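Local coordinates for salicylaldehyde dehydrogenase NahF (Pseudomonas putida, PDB 4JZ6), which probably catalyses the NAD+-dependent oxidation of salicylaldehyde to salicylate, a step in the breakdown of naphthalene, at residues N166-L171 and A196-I201; A172-A177 and N242-T247; I176-V181 and R473-A478; T304-V309 and N418-G423; V455-E458 and P462-G465. All blocks are in the same frame, centred on the assembly; numbering follows the deposited sequence.

Overall arrangement
From the N terminus, helix 170-181 and the turn before it supply the first segment of three contacts. Contact 1 closes a short loop back to helix 195-208. Contact 2 starts further along the helix and reaches strand 240-244 of the six-stranded sheet. Contact 3 overlaps it at I176 and A177, then spans 291 residues to the loop 473-478; contacts 2 and 3 both cross contact 1. Within that long excursion, in series, lie contact 4, joining strand 306-310 of the seven-stranded sheet to the loop after helix 410-418, and contact 5, a local turn-back beside bound salicylaldehyde. Contacts 2, 3 and 5 touch through R174, F474, D475, N457 and Y463, linking the six-stranded sheet to the substrate pocket.

Contact 1: residues N166-L171 and A196-I201. With NK (salicylaldehyde), chain B.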
# COMPACT_ATOMS: atom_id res chain seq x y z
N ASN A 166 -18.87 -5.26 -13.99
CA ASN A 166 -18.52 -6.34 -14.91
C ASN A 166 -18.42 -7.73 -14.27
O ASN A 166 -19.13 -8.66 -14.67
CB ASN A 166 -17.26 -6.00 -15.71
CG ASN A 166 -16.09 -5.65 -14.82
OD1 ASN A 166 -16.28 -5.23 -13.68
ND2 ASN A 166 -14.88 -5.82 -15.34
N GLY A 167 -17.52 -7.88 -13.30
CA GLY A 167 -17.52 -9.06 -12.46
C GLY A 167 -18.58 -8.83 -11.41
O GLY A 167 -18.30 -8.79 -10.21
N THR A 168 -19.81 -8.68 -11.88
CA THR A 168 -20.92 -8.09 -11.14
C THR A 168 -21.08 -8.60 -9.72
O THR A 168 -21.30 -7.82 -8.79
CB THR A 168 -22.23 -8.30 -11.89
OG1 THR A 168 -22.01 -8.15 -13.29
CG2 THR A 168 -23.24 -7.29 -11.44
N ALA A 169 -20.95 -9.91 -9.55
CA ALA A 169 -21.14 -10.53 -8.25
C ALA A 169 -19.82 -10.73 -7.51
O ALA A 169 -19.69 -10.35 -6.35
CB ALA A 169 -21.86 -11.84 -8.40
N VAL A 170 -18.85 -11.34 -8.18
CA VAL A 170 -17.61 -11.73 -7.51
C VAL A 170 -16.78 -10.53 -7.03
O VAL A 170 -16.12 -10.59 -5.99
CB VAL A 170 -16.77 -12.71 -8.37
CG1 VAL A 170 -16.19 -12.01 -9.59
CG2 VAL A 170 -15.66 -13.35 -7.52
N LEU A 171 -16.85 -9.42 -7.77
CA LEU A 171 -16.11 -8.21 -7.40
C LEU A 171 -16.70 -7.56 -6.15
O LEU A 171 -15.98 -6.95 -5.36
CB LEU A 171 -16.06 -7.22 -8.56
CG LEU A 171 -15.31 -7.73 -9.79
CD1 LEU A 171 -15.13 -6.62 -10.81
CD2 LEU A 171 -13.98 -8.32 -9.39
N ALA A 196 -29.52 -3.80 -9.13
CA ALA A 196 -30.32 -4.93 -8.66
C ALA A 196 -29.43 -6.08 -8.19
O ALA A 196 -29.72 -6.73 -7.19
CB ALA A 196 -31.27 -5.41 -9.74
N THR A 197 -28.34 -6.31 -8.91
CA THR A 197 -27.42 -7.38 -8.58
C THR A 197 -26.69 -7.10 -7.27
O THR A 197 -26.53 -7.99 -6.44
CB THR A 197 -26.37 -7.57 -9.68
OG1 THR A 197 -27.00 -7.42 -10.95
CG2 THR A 197 -25.75 -8.95 -9.57
N HIS A 198 -26.24 -5.86 -7.11
CA HIS A 198 -25.52 -5.47 -5.90
C HIS A 198 -26.44 -5.40 -4.68
O HIS A 198 -26.03 -5.67 -3.55
CB HIS A 198 -24.81 -4.14 -6.13
CG HIS A 198 -23.61 -4.26 -7.02
ND1 HIS A 198 -22.99 -3.18 -7.59
CD2 HIS A 198 -22.92 -5.35 -7.44
CE1 HIS A 198 -21.96 -3.59 -8.31
NE2 HIS A 198 -21.90 -4.90 -8.24
N ALA A 199 -27.70 -5.03 -4.90
CA ALA A 199 -28.67 -5.08 -3.82
C ALA A 199 -28.88 -6.54 -3.44
O ALA A 199 -28.95 -6.88 -2.25
CB ALA A 199 -29.96 -4.43 -4.23
N LEU A 200 -28.96 -7.41 -4.45
CA LEU A 200 -29.18 -8.83 -4.22
C LEU A 200 -28.06 -9.47 -3.40
O LEU A 200 -28.32 -10.19 -2.44
CB LEU A 200 -29.35 -9.58 -5.55
CG LEU A 200 -29.69 -11.07 -5.36
CD1 LEU A 200 -30.92 -11.22 -4.49
CD2 LEU A 200 -29.87 -11.77 -6.69
N ILE A 201 -26.81 -9.20 -3.78
CA ILE A 201 -25.69 -9.77 -3.05
C ILE A 201 -25.74 -9.28 -1.61
O ILE A 201 -25.48 -10.04 -0.68
CB ILE A 201 -24.31 -9.48 -3.74
CG1 ILE A 201 -23.19 -10.26 -3.05
CG2 ILE A 201 -23.98 -8.01 -3.73
CD1 ILE A 201 -21.87 -10.19 -3.77
OAH NK B . -11.40 -8.03 -14.61
CAD NK B . -12.37 -8.04 -13.88
CAA NK B . -12.54 -9.27 -13.07
CAC NK B . -11.50 -9.79 -12.30
CAG NK B . -11.72 -10.94 -11.55
CAI NK B . -12.94 -11.58 -11.59
CAE NK B . -13.97 -11.07 -12.36
CAB NK B . -13.77 -9.91 -13.10
OAF NK B . -14.76 -9.36 -13.88
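H198 meets T168 through a weak hydrogen bond: its NE2 lies 3.0 Å from T168 O, and the N-H points well off the acceptor, at 125°. The carbonyl oxygen sits at the edge of the imidazole and in its plane. Beside it, the methyl CG2 of T168 touches CG2 of T197 at 3.5 Å, the two threonine side chains crossing at about a right angle. One turn further along helix 195-208, I201 sends CD1 to within 3.4 Å of A169 O. On the far side of the turn 166-169 lies the salicylaldehyde. G167, centre of an inverse gamma turn, brings its CA to 3.1 Å from the ligand OAF, where a side chain would collide with that oxygen. V170 CG1 lies 3.7 Å from ring atom CAE, and N166 ND2 stands at the same distance from aldehyde carbon CAD, consistent with the asparagine that contributes to the oxyanion hole in this family. Helix 195-208 thus packs on the turn leading into helix 170-181, within the Rossmann-like NAD-binding domain of aldehyde dehydrogenases; strand 186-189 lies between the two in the chain. In the second shell, both threonine hydroxyls look elsewhere, T168 OG1 to W165 O and T197 OG1 to E106 OE1, because the methyls take the place anti to the backbone N. H198 is fixed from its other nitrogen, where ND1 bonds S191 N, and by an edge-to-face pairing with F188. N117 OD1 binds the backbone N of both A169 and V170 as the chain enters helix 170-181, and Q299 O holds N166 ND2.

Contact 2: residues A172-A177 and N242-T247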
# COMPACT_ATOMS: atom_id res chain seq x y z
N ALA A 172 -18.00 -7.68 -5.99
CA ALA A 172 -18.64 -7.25 -4.75
C ALA A 172 -18.25 -8.20 -3.63
O ALA A 172 -17.83 -7.77 -2.56
CB ALA A 172 -20.16 -7.20 -4.92
N ALA A 173 -18.40 -9.50 -3.89
CA ALA A 173 -18.14 -10.54 -2.89
C ALA A 173 -16.77 -10.39 -2.26
O ALA A 173 -16.63 -10.38 -1.04
CB ALA A 173 -18.30 -11.91 -3.52
N ARG A 174 -15.75 -10.27 -3.11
CA ARG A 174 -14.38 -10.10 -2.67
C ARG A 174 -14.25 -8.86 -1.77
O ARG A 174 -13.53 -8.88 -0.77
CB ARG A 174 -13.43 -10.04 -3.89
CG ARG A 174 -12.87 -8.65 -4.20
CD ARG A 174 -12.96 -8.25 -5.66
NE ARG A 174 -11.85 -8.74 -6.48
CZ ARG A 174 -11.24 -8.01 -7.41
NH1 ARG A 174 -11.60 -6.76 -7.65
NH2 ARG A 174 -10.25 -8.55 -8.12
N ALA A 175 -14.97 -7.79 -2.11
CA ALA A 175 -14.85 -6.52 -1.40
C ALA A 175 -15.69 -6.49 -0.12
O ALA A 175 -15.74 -5.48 0.58
CB ALA A 175 -15.23 -5.36 -2.31
N ILE A 176 -16.35 -7.61 0.18
CA ILE A 176 -17.14 -7.73 1.39
C ILE A 176 -16.60 -8.86 2.25
O ILE A 176 -16.24 -8.65 3.41
CB ILE A 176 -18.62 -8.01 1.07
CG1 ILE A 176 -19.20 -6.86 0.24
CG2 ILE A 176 -19.42 -8.23 2.34
CD1 ILE A 176 -20.60 -7.11 -0.26
N ALA A 177 -16.54 -10.05 1.66
CA ALA A 177 -16.12 -11.26 2.38
C ALA A 177 -14.83 -11.05 3.13
O ALA A 177 -14.74 -11.35 4.33
CB ALA A 177 -15.98 -12.43 1.42
N ASN A 242 -10.77 0.23 -0.88
CA ASN A 242 -10.47 -0.59 -2.06
C ASN A 242 -11.32 -0.11 -3.23
O ASN A 242 -12.53 0.12 -3.09
CB ASN A 242 -10.67 -2.08 -1.79
CG ASN A 242 -12.10 -2.43 -1.41
OD1 ASN A 242 -12.87 -2.94 -2.23
ND2 ASN A 242 -12.47 -2.15 -0.17
N PHE A 243 -10.67 0.09 -4.37
CA PHE A 243 -11.36 0.54 -5.57
C PHE A 243 -11.07 -0.37 -6.75
O PHE A 243 -9.92 -0.67 -7.05
CB PHE A 243 -10.94 1.96 -5.93
CG PHE A 243 -11.55 2.45 -7.21
CD1 PHE A 243 -12.81 3.04 -7.21
CD2 PHE A 243 -10.88 2.31 -8.42
CE1 PHE A 243 -13.38 3.49 -8.38
CE2 PHE A 243 -11.44 2.76 -9.60
CZ PHE A 243 -12.70 3.35 -9.59
N THR A 244 -12.13 -0.78 -7.43
CA THR A 244 -11.99 -1.55 -8.65
C THR A 244 -12.70 -0.80 -9.76
O THR A 244 -13.87 -0.43 -9.62
CB THR A 244 -12.56 -2.98 -8.48
OG1 THR A 244 -11.80 -3.68 -7.48
CG2 THR A 244 -12.48 -3.75 -9.79
N GLY A 245 -11.98 -0.55 -10.84
CA GLY A 245 -12.49 0.28 -11.92
C GLY A 245 -11.37 0.85 -12.78
O GLY A 245 -10.24 0.37 -12.72
N SER A 246 -11.68 1.87 -13.57
CA SER A 246 -10.72 2.41 -14.53
C SER A 246 -9.54 3.12 -13.88
O SER A 246 -9.69 3.77 -12.84
CB SER A 246 -11.42 3.37 -15.51
OG SER A 246 -11.86 4.54 -14.84
N THR A 247 -8.38 2.99 -14.52
CA THR A 247 -7.17 3.67 -14.09
C THR A 247 -7.42 5.17 -13.95
O THR A 247 -7.03 5.78 -12.95
CB THR A 247 -6.05 3.45 -15.12
OG1 THR A 247 -5.84 2.05 -15.30
CG2 THR A 247 -4.75 4.10 -14.65
O HOH W 1 -13.34 -5.22 -5.99
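R174 and T244 face each other across a water. The guanidinium NH1 comes to 3.1 Å from T244 OG1, but the angle is too poor for a hydrogen bond. Water 1 makes the link instead: it accepts from NH1 at 2.9 Å and lies 2.6 Å from T244 OG1, close to the guanidinium plane and at its edge. To get there the arginine chain bends at both chi2 and chi3, with chi1 at an unusual 107°, so the group swings from the flank of helix 170-181 across to the end of strand 240-244. CG2 of T244 packs against NH1 as well, at 3.8 Å.

A175 and N242 form the second pair. The methyl of A175 points at the strand and rests 3.4 Å from N242 OD1. The amide is turned by its other end: ND2 bonds S161 OG on the adjoining strand 159-162, and the same hydroxyl is bonded to A175 O, so one serine ties helix and strand together.

The contact lays helix 170-181 over the six-stranded sheet of the NAD-binding domain. Towards the substrate side, T244 and R174 both touch E267, the predicted active-site residue, while R174 also packs on Y463 and F474 and comes within about 4 Å of a bound salicylaldehyde, measured between nearest atoms. In this buried setting one N-H of NH1 is given to a water rather than directly to the threonine, so the polar coupling of R174 to T244 probably runs through that water.

Contact 3: residues I176-V181 and R473-A478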
# COMPACT_ATOMS: atom_id res chain seq x y z
N ILE A 176 -16.35 -7.61 0.18
CA ILE A 176 -17.14 -7.73 1.39
C ILE A 176 -16.60 -8.86 2.25
O ILE A 176 -16.24 -8.65 3.41
CB ILE A 176 -18.62 -8.01 1.07
CG1 ILE A 176 -19.20 -6.86 0.24
CG2 ILE A 176 -19.42 -8.23 2.34
CD1 ILE A 176 -20.60 -7.11 -0.26
N ALA A 177 -16.54 -10.05 1.66
CA ALA A 177 -16.12 -11.26 2.38
C ALA A 177 -14.83 -11.05 3.13
O ALA A 177 -14.74 -11.35 4.33
CB ALA A 177 -15.98 -12.43 1.42
N TYR A 178 -13.82 -10.54 2.43
CA TYR A 178 -12.50 -10.40 3.03
C TYR A 178 -12.46 -9.36 4.16
O TYR A 178 -11.99 -9.67 5.25
CB TYR A 178 -11.44 -10.15 1.96
CG TYR A 178 -11.18 -11.36 1.09
CD1 TYR A 178 -10.94 -12.61 1.65
CD2 TYR A 178 -11.17 -11.26 -0.30
CE1 TYR A 178 -10.69 -13.72 0.85
CE2 TYR A 178 -10.92 -12.36 -1.11
CZ TYR A 178 -10.69 -13.59 -0.53
OH TYR A 178 -10.45 -14.68 -1.34
N PRO A 179 -12.96 -8.13 3.91
CA PRO A 179 -12.97 -7.19 5.04
C PRO A 179 -13.79 -7.70 6.23
O PRO A 179 -13.45 -7.41 7.38
CB PRO A 179 -13.60 -5.93 4.45
CG PRO A 179 -13.26 -6.01 2.99
CD PRO A 179 -13.38 -7.47 2.66
N LEU A 180 -14.85 -8.46 5.96
CA LEU A 180 -15.65 -9.03 7.05
C LEU A 180 -14.85 -10.02 7.91
O LEU A 180 -14.79 -9.87 9.13
CB LEU A 180 -16.93 -9.68 6.53
CG LEU A 180 -18.00 -8.72 5.99
CD1 LEU A 180 -19.38 -9.35 6.03
CD2 LEU A 180 -17.97 -7.41 6.77
N VAL A 181 -14.25 -11.03 7.28
CA VAL A 181 -13.51 -12.03 8.04
C VAL A 181 -12.32 -11.43 8.80
O VAL A 181 -11.85 -11.99 9.79
CB VAL A 181 -13.03 -13.20 7.15
CG1 VAL A 181 -11.94 -12.74 6.19
CG2 VAL A 181 -12.57 -14.37 8.00
N ARG A 473 -3.89 -6.19 -3.23
CA ARG A 473 -4.27 -7.51 -3.70
C ARG A 473 -5.52 -8.09 -3.03
O ARG A 473 -5.65 -8.06 -1.80
CB ARG A 473 -3.08 -8.47 -3.52
CG ARG A 473 -2.84 -9.40 -4.69
CD ARG A 473 -1.52 -9.09 -5.40
NE ARG A 473 -1.56 -7.85 -6.16
CZ ARG A 473 -0.64 -7.46 -7.04
NH1 ARG A 473 -0.76 -6.30 -7.67
NH2 ARG A 473 0.40 -8.24 -7.30
N PHE A 474 -6.45 -8.59 -3.84
CA PHE A 474 -7.54 -9.41 -3.33
C PHE A 474 -7.15 -10.89 -3.45
O PHE A 474 -6.18 -11.22 -4.13
CB PHE A 474 -8.84 -9.16 -4.11
CG PHE A 474 -9.61 -7.96 -3.66
CD1 PHE A 474 -10.22 -7.93 -2.41
CD2 PHE A 474 -9.77 -6.86 -4.50
CE1 PHE A 474 -10.95 -6.82 -2.00
CE2 PHE A 474 -10.50 -5.76 -4.10
CZ PHE A 474 -11.09 -5.73 -2.84
N ASP A 475 -7.90 -11.76 -2.77
CA ASP A 475 -7.68 -13.22 -2.80
C ASP A 475 -6.33 -13.67 -2.23
O ASP A 475 -5.43 -12.86 -1.99
CB ASP A 475 -7.87 -13.78 -4.21
CG ASP A 475 -9.25 -13.51 -4.74
OD1 ASP A 475 -10.22 -13.70 -3.98
OD2 ASP A 475 -9.36 -13.09 -5.92
N GLY A 476 -6.19 -14.98 -2.02
CA GLY A 476 -4.96 -15.54 -1.48
C GLY A 476 -4.68 -15.08 -0.06
O GLY A 476 -5.51 -14.43 0.57
N ARG A 477 -3.51 -15.43 0.46
CA ARG A 477 -3.15 -14.98 1.80
C ARG A 477 -2.85 -13.48 1.80
O ARG A 477 -2.99 -12.81 2.83
CB ARG A 477 -1.96 -15.76 2.33
CG ARG A 477 -2.19 -17.25 2.50
CD ARG A 477 -0.88 -17.92 2.95
NE ARG A 477 -1.01 -19.35 3.23
CZ ARG A 477 0.02 -20.16 3.45
NH1 ARG A 477 1.26 -19.67 3.40
NH2 ARG A 477 -0.17 -21.45 3.70
N ALA A 478 -2.46 -12.94 0.65
CA ALA A 478 -2.05 -11.54 0.56
C ALA A 478 -3.15 -10.54 0.90
O ALA A 478 -2.87 -9.41 1.31
CB ALA A 478 -1.49 -11.25 -0.82
O HOH W 2 -8.01 -15.76 0.41
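The loop that follows strand 470-471, close to the predicted active-site residue E267, meets helix 170-181 at the kink of the helix, where Y178 comes up against F474 and D475. The phenol hydroxyl gives the one direct hydrogen bond across the contact, Y178 OH to D475 OD1 at 2.8 Å. It arrives on the anti lone pair of the carboxylate, whose plane stands 75° from that of the ring, while OD1 itself lies at the ring's edge. The same hydroxyl weakly accepts from water 2 at 3.2 Å, and this water also donates to G476 O at 2.8 Å, giving the buried phenol a bond in each direction. Further back on the ring, Y178 CD2 packs 4.1 Å from F474 CD1, at the edge of the phenylalanine. The other carboxylate oxygen, OD2, has its partner in the loop that borders the salicylaldehyde pocket, so D475 joins the helix to that loop. Y178 lies against A128 of helix 111-130 and, together with F474, against V479 of helix 479-482; F474 reaches on to L265 and E267 of strand 264-267.

Contact 4: residues T304-V309 and N418-G423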
# COMPACT_ATOMS: atom_id res chain seq x y z
N THR A 304 -8.34 -10.81 -22.73
CA THR A 304 -7.18 -10.81 -23.60
C THR A 304 -7.29 -9.67 -24.60
O THR A 304 -8.08 -9.73 -25.54
CB THR A 304 -7.09 -12.13 -24.36
OG1 THR A 304 -7.27 -13.22 -23.44
CG2 THR A 304 -5.76 -12.25 -25.05
N GLU A 305 -6.51 -8.61 -24.39
CA GLU A 305 -6.58 -7.43 -25.25
C GLU A 305 -5.47 -7.41 -26.30
O GLU A 305 -5.55 -6.67 -27.27
CB GLU A 305 -6.55 -6.15 -24.42
CG GLU A 305 -7.70 -6.03 -23.43
CD GLU A 305 -8.42 -4.70 -23.52
OE1 GLU A 305 -8.00 -3.85 -24.33
OE2 GLU A 305 -9.42 -4.51 -22.79
N ARG A 306 -4.44 -8.22 -26.09
CA ARG A 306 -3.36 -8.35 -27.06
C ARG A 306 -3.08 -9.81 -27.34
O ARG A 306 -3.15 -10.66 -26.45
CB ARG A 306 -2.07 -7.72 -26.52
CG ARG A 306 -1.99 -6.22 -26.58
CD ARG A 306 -0.93 -5.75 -25.60
NE ARG A 306 -0.36 -4.46 -25.95
CZ ARG A 306 0.84 -4.04 -25.54
NH1 ARG A 306 1.58 -4.82 -24.76
NH2 ARG A 306 1.30 -2.86 -25.91
N LEU A 307 -2.75 -10.10 -28.60
CA LEU A 307 -2.20 -11.38 -28.97
C LEU A 307 -0.82 -11.12 -29.56
O LEU A 307 -0.71 -10.79 -30.75
CB LEU A 307 -3.08 -12.07 -30.02
CG LEU A 307 -4.45 -12.67 -29.66
CD1 LEU A 307 -4.32 -13.66 -28.51
CD2 LEU A 307 -5.49 -11.60 -29.33
N VAL A 308 0.24 -11.22 -28.75
CA VAL A 308 1.59 -11.06 -29.30
C VAL A 308 2.11 -12.40 -29.84
O VAL A 308 2.38 -13.34 -29.10
CB VAL A 308 2.59 -10.30 -28.35
CG1 VAL A 308 1.91 -9.11 -27.70
CG2 VAL A 308 3.14 -11.20 -27.28
N VAL A 309 2.21 -12.48 -31.17
CA VAL A 309 2.52 -13.74 -31.83
C VAL A 309 3.80 -13.65 -32.65
O VAL A 309 4.09 -12.63 -33.27
CB VAL A 309 1.36 -14.20 -32.73
CG1 VAL A 309 0.10 -14.42 -31.91
CG2 VAL A 309 1.08 -13.17 -33.79
N ASN A 418 6.20 -6.14 -21.94
CA ASN A 418 6.64 -5.23 -20.88
C ASN A 418 6.47 -3.75 -21.20
O ASN A 418 6.62 -2.90 -20.32
CB ASN A 418 8.08 -5.53 -20.48
CG ASN A 418 8.18 -6.62 -19.43
OD1 ASN A 418 7.20 -6.96 -18.78
ND2 ASN A 418 9.37 -7.18 -19.26
N ASP A 419 6.17 -3.42 -22.46
CA ASP A 419 6.03 -2.02 -22.82
C ASP A 419 4.61 -1.48 -22.59
O ASP A 419 4.34 -0.29 -22.79
CB ASP A 419 6.55 -1.75 -24.24
CG ASP A 419 5.44 -1.68 -25.29
OD1 ASP A 419 5.58 -0.86 -26.23
OD2 ASP A 419 4.45 -2.43 -25.19
N SER A 420 3.70 -2.35 -22.17
CA SER A 420 2.37 -1.92 -21.78
C SER A 420 2.44 -1.07 -20.53
O SER A 420 3.31 -1.25 -19.68
CB SER A 420 1.46 -3.12 -21.52
OG SER A 420 0.18 -2.71 -21.07
N VAL A 421 1.50 -0.14 -20.41
CA VAL A 421 1.41 0.70 -19.22
C VAL A 421 0.68 -0.06 -18.11
O VAL A 421 0.66 0.37 -16.96
CB VAL A 421 0.68 2.03 -19.55
CG1 VAL A 421 -0.83 1.88 -19.45
CG2 VAL A 421 1.19 3.13 -18.66
N TYR A 422 0.08 -1.20 -18.47
CA TYR A 422 -0.62 -2.05 -17.52
C TYR A 422 0.16 -3.33 -17.24
O TYR A 422 1.16 -3.62 -17.91
CB TYR A 422 -2.00 -2.45 -18.05
CG TYR A 422 -2.91 -1.29 -18.39
CD1 TYR A 422 -3.55 -0.58 -17.38
CD2 TYR A 422 -3.15 -0.93 -19.71
CE1 TYR A 422 -4.40 0.47 -17.69
CE2 TYR A 422 -4.00 0.12 -20.02
CZ TYR A 422 -4.62 0.82 -19.00
OH TYR A 422 -5.47 1.86 -19.30
N GLY A 423 -0.32 -4.11 -16.28
CA GLY A 423 0.30 -5.37 -15.92
C GLY A 423 -0.59 -6.21 -15.03
O GLY A 423 -0.22 -6.54 -13.91
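R306 runs from strand 306-310 straight to the loop that leaves helix 410-418, where it meets D419 and S420. Its CB already points at the loop. From there CG stands anti to the carbonyl carbon (chi1 -78°) and the chain continues extended to NE, the side chain lying against V403 and I405 of the neighbouring strand 401-407. NE donates to Y393 O. Beyond CZ the two terminal nitrogens part: NH1 bonds I416 O in the last turn of helix 410-418 and touches S420 CB at 3.7 Å, whereas NH2 makes the salt bridge, 3.3 Å from D419 OD2. That bond is long but straight, 162° at the hydrogen. It uses the syn lone pair of OD2, and the oxygen lies close to the guanidinium plane, the two flat groups being nearly coplanar. S420 in turn is held by an ST turn, its OG accepting from Y422 N at 3.0 Å while also bonded to D394 OD1.

The contact ties a central strand of the seven-stranded sheet, in the catalytic domain of the aldehyde dehydrogenase fold, to the loop entering strand 425-429. Were R306 an alanine, D419 is likely to be left without this positive partner, and the carbonyls of Y393 and I416 without these donors. A buried guanidinium thus reaches out to an exposed carboxylate, with carbonyl oxygens taking up NE and NH1, and the three bonds together fix its rotation.

Contact 5: residues V455-E458 and P462-G465; sequences VQNE and PYGG. With NK (salicylaldehyde), chain B.
Two flat groups make the direct packing between the segments: the amide of N457 and the ring of Y463. ND2 of N457 comes to 3.4 Å from Y463 CD1 and 3.5 Å from Y463 CB; the side chains cross at about a right angle, with the amide and ring planes 53° apart. Further out on the ring, CE1 lies 3.7 Å from the backbone oxygen of Q456. No hydrogen bond spans the two segments.

The polar bonds lead elsewhere. N457 ND2 donates to D475 OD2, which probably fixes the turn of the amide beside the tyrosine, and Y463 is joined by a backbone bond to F474. These residues belong to the loop between strands 447-450 and 470-471, which turns back on itself and lines the salicylaldehyde pocket of this aldehyde dehydrogenase. Its outer side reaches the second subunit, where Q456 NE2, also bonded to S453 O, binds E492 of that chain, and E458 OE1 binds T142 of the same chain.

Ligand contacts fall mainly to the tyrosine. With CG anti to the backbone N (chi1 -172°), its ring reaches out to the substrate, and OH lies 3.4 Å from CAC of the salicylaldehyde ring, with CZ 3.7 Å from that atom. A leucine at Y463 lacks the hydroxyl and outer ring atoms that make this approach, and that side of the ligand ring would probably be less covered. N457 OD1 itself stays 4.0 Å from CAG of the ligand.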
# COMPACT_ATOMS: atom_id res chain seq x y z
N VAL A 455 -7.62 -15.08 -18.64
CA VAL A 455 -8.79 -14.90 -17.78
C VAL A 455 -8.90 -16.02 -16.73
O VAL A 455 -9.61 -17.02 -16.92
CB VAL A 455 -10.09 -14.78 -18.61
CG1 VAL A 455 -11.31 -14.62 -17.71
CG2 VAL A 455 -9.99 -13.60 -19.56
N GLN A 456 -8.17 -15.84 -15.63
CA GLN A 456 -8.21 -16.80 -14.53
C GLN A 456 -8.23 -16.08 -13.19
O GLN A 456 -7.71 -14.97 -13.06
CB GLN A 456 -7.01 -17.75 -14.60
CG GLN A 456 -6.93 -18.56 -15.88
CD GLN A 456 -5.70 -19.44 -15.96
OE1 GLN A 456 -5.33 -20.12 -15.00
NE2 GLN A 456 -5.05 -19.44 -17.12
N ASN A 457 -8.85 -16.71 -12.20
CA ASN A 457 -8.90 -16.19 -10.84
C ASN A 457 -9.33 -17.28 -9.89
O ASN A 457 -10.41 -17.85 -10.02
CB ASN A 457 -9.85 -15.00 -10.73
CG ASN A 457 -9.83 -14.34 -9.34
OD1 ASN A 457 -10.86 -13.84 -8.87
ND2 ASN A 457 -8.67 -14.33 -8.69
N GLU A 458 -8.46 -17.58 -8.93
CA GLU A 458 -8.78 -18.55 -7.88
C GLU A 458 -8.64 -17.82 -6.55
O GLU A 458 -7.81 -16.93 -6.41
CB GLU A 458 -7.84 -19.76 -7.99
CG GLU A 458 -7.91 -20.47 -9.35
CD GLU A 458 -6.96 -21.66 -9.48
OE1 GLU A 458 -6.85 -22.45 -8.53
OE2 GLU A 458 -6.31 -21.79 -10.55
N PRO A 462 -3.42 -14.89 -5.03
CA PRO A 462 -3.50 -13.43 -4.98
C PRO A 462 -3.89 -12.88 -6.34
O PRO A 462 -3.38 -13.35 -7.36
CB PRO A 462 -2.07 -13.01 -4.63
CG PRO A 462 -1.22 -14.13 -5.10
CD PRO A 462 -2.04 -15.37 -4.84
N TYR A 463 -4.81 -11.91 -6.35
CA TYR A 463 -5.22 -11.29 -7.60
C TYR A 463 -4.97 -9.79 -7.60
O TYR A 463 -5.51 -9.05 -6.78
CB TYR A 463 -6.69 -11.59 -7.90
CG TYR A 463 -7.10 -11.14 -9.27
CD1 TYR A 463 -6.94 -11.98 -10.37
CD2 TYR A 463 -7.64 -9.87 -9.48
CE1 TYR A 463 -7.31 -11.56 -11.64
CE2 TYR A 463 -8.01 -9.45 -10.75
CZ TYR A 463 -7.84 -10.30 -11.83
OH TYR A 463 -8.21 -9.88 -13.08
N GLY A 464 -4.14 -9.35 -8.54
CA GLY A 464 -3.79 -7.95 -8.68
C GLY A 464 -2.79 -7.71 -9.79
O GLY A 464 -2.30 -8.66 -10.40
N GLY A 465 -2.47 -6.44 -10.05
CA GLY A 465 -1.52 -6.09 -11.09
C GLY A 465 -0.43 -5.12 -10.66
O GLY A 465 -0.38 -4.69 -9.51
OAH NK B . -11.40 -8.03 -14.61
CAD NK B . -12.37 -8.04 -13.88
CAA NK B . -12.54 -9.27 -13.07
CAC NK B . -11.50 -9.79 -12.30
CAG NK B . -11.72 -10.94 -11.55
CAI NK B . -12.94 -11.58 -11.59
CAE NK B . -13.97 -11.07 -12.36
CAB NK B . -13.77 -9.91 -13.10
OAF NK B . -14.76 -9.36 -13.88